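Local atomic coordinates of disulfide isomerase (Salmonella enterica subsp. enterica serovar Typhimurium, PDB entry 3L9U), a protein that probably forms disulfide bonds in other proteins by passing on its own, as the DsbL half of a redox pair with DsbI that makes an essential disulfide in AssT. Residues 50-55 and 192-197. Residues are numbered along the deposited sequence; the frame is centred on the assembly and turned at random.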
# COMPACT_ATOMS: atom_id res chain seq x y z
N ASP A 50 13.11 3.41 2.60
CA ASP A 50 14.44 3.75 2.15
C ASP A 50 15.52 3.06 2.95
O ASP A 50 16.46 2.60 2.43
CB ASP A 50 14.64 5.24 2.22
CG ASP A 50 13.87 5.98 1.17
OD1 ASP A 50 13.67 7.18 1.35
OD2 ASP A 50 13.48 5.41 0.14
N LYS A 51 15.34 3.04 4.24
CA LYS A 51 16.32 2.43 5.14
C LYS A 51 16.47 0.92 4.95
O LYS A 51 17.51 0.36 5.29
CB LYS A 51 15.99 2.72 6.61
CG LYS A 51 16.29 4.15 7.04
CD LYS A 51 15.80 4.37 8.47
CE LYS A 51 16.13 5.76 8.96
NZ LYS A 51 17.60 5.99 9.03
N VAL A 52 15.45 0.26 4.41
CA VAL A 52 15.50 -1.19 4.26
C VAL A 52 15.54 -1.65 2.80
O VAL A 52 15.44 -2.84 2.51
CB VAL A 52 14.33 -1.88 4.99
CG1 VAL A 52 14.32 -1.49 6.45
CG2 VAL A 52 12.99 -1.53 4.33
N ALA A 53 15.71 -0.70 1.88
CA ALA A 53 15.59 -0.96 0.45
C ALA A 53 16.69 -1.89 -0.07
O ALA A 53 16.56 -2.50 -1.13
CB ALA A 53 15.60 0.36 -0.33
N ASP A 54 17.77 -2.01 0.70
CA ASP A 54 18.85 -2.93 0.36
C ASP A 54 18.49 -4.38 0.66
O ASP A 54 19.16 -5.30 0.20
CB ASP A 54 20.14 -2.55 1.10
CG ASP A 54 19.97 -2.56 2.62
OD1 ASP A 54 19.08 -1.87 3.13
OD2 ASP A 54 20.76 -3.26 3.30
N LEU A 55 17.42 -4.57 1.43
CA LEU A 55 17.02 -5.91 1.88
C LEU A 55 15.65 -6.34 1.34
O LEU A 55 15.48 -7.49 0.92
CB LEU A 55 16.98 -5.99 3.41
CG LEU A 55 18.28 -6.10 4.21
CD1 LEU A 55 17.95 -6.15 5.70
CD2 LEU A 55 19.06 -7.33 3.79
N GLU A 192 14.78 -1.08 11.82
CA GLU A 192 15.52 -2.21 12.37
C GLU A 192 14.62 -3.42 12.61
O GLU A 192 15.05 -4.57 12.43
CB GLU A 192 16.26 -1.81 13.65
CG GLU A 192 17.43 -0.89 13.37
CD GLU A 192 18.41 -1.48 12.38
OE1 GLU A 192 18.74 -2.69 12.49
OE2 GLU A 192 18.87 -0.74 11.48
N LEU A 193 13.38 -3.18 13.00
CA LEU A 193 12.40 -4.25 13.14
C LEU A 193 12.20 -4.97 11.81
O LEU A 193 12.24 -6.20 11.73
CB LEU A 193 11.07 -3.69 13.66
CG LEU A 193 9.88 -4.65 13.70
CD1 LEU A 193 10.20 -5.93 14.49
CD2 LEU A 193 8.66 -3.93 14.25
N VAL A 194 11.98 -4.19 10.75
CA VAL A 194 11.86 -4.78 9.42
C VAL A 194 13.11 -5.59 9.03
O VAL A 194 12.99 -6.70 8.51
CB VAL A 194 11.56 -3.71 8.34
CG1 VAL A 194 11.68 -4.29 6.92
CG2 VAL A 194 10.16 -3.09 8.60
N ARG A 195 14.30 -5.05 9.29
CA ARG A 195 15.54 -5.75 8.93
C ARG A 195 15.67 -7.06 9.71
O ARG A 195 16.09 -8.08 9.16
CB ARG A 195 16.76 -4.87 9.16
CG ARG A 195 16.73 -3.57 8.37
CD ARG A 195 17.95 -2.71 8.65
NE ARG A 195 19.14 -3.30 8.05
CZ ARG A 195 19.52 -3.11 6.79
NH1 ARG A 195 18.81 -2.33 5.98
NH2 ARG A 195 20.62 -3.69 6.34
N GLU A 196 15.31 -7.03 10.98
CA GLU A 196 15.34 -8.22 11.82
C GLU A 196 14.38 -9.29 11.29
O GLU A 196 14.73 -10.48 11.20
CB GLU A 196 14.98 -7.84 13.26
CG GLU A 196 14.98 -8.98 14.26
CD GLU A 196 15.05 -8.47 15.69
OE1 GLU A 196 16.01 -7.73 16.01
OE2 GLU A 196 14.15 -8.81 16.50
N LEU A 197 13.17 -8.87 10.94
CA LEU A 197 12.17 -9.82 10.45
C LEU A 197 12.56 -10.37 9.09
O LEU A 197 12.31 -11.54 8.78
CB LEU A 197 10.81 -9.13 10.36
CG LEU A 197 10.21 -8.71 11.70
CD1 LEU A 197 8.91 -7.94 11.52
CD2 LEU A 197 10.00 -9.94 12.60
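Arg195 reaches from the C-terminal helix 187-198 of this DsbA-like thioredoxin fold to Asp54, in the turn that follows helix 45-52 and leads into strand 57-62. Helix 187-198 packs on strands 170-173 and 177-179, the end of helix 45-52 packs beside it, and their contact has a packed apolar floor and a polar outer side. On the floor, Val52 and Val194 cross at about a right angle with CG1 of Val52 3.9 Å from CG1 of Val194; both valines are buried, and Val194 also rests on Val173 and Ile179 of the sheet. CG1 of Val52 makes a second contact, 3.7 Å from CG of Arg195, where the aliphatic start of the arginine lies alongside Val52, the two side chains sliding past each other in opposite directions. On the solvent side, where Asp54 is exposed, the arginine chain bends at chi3 (71°), which presents the NH1/NH2 end of the guanidinium, edge on, to the carboxylate. The two planes are nearly coplanar, 13° apart, and each oxygen offers its syn lone pair: NH1 of Arg195 donates to OD1 of Asp54 at 2.9 Å, NH2 of Arg195 to OD2 of Asp54 at 3.1 Å. This paired grip fixes the rotation of both groups. Leu55 flanks the salt bridge, its CD1 methyl lying over the centre of one guanidinium face, 3.6 Å from CZ of Arg195.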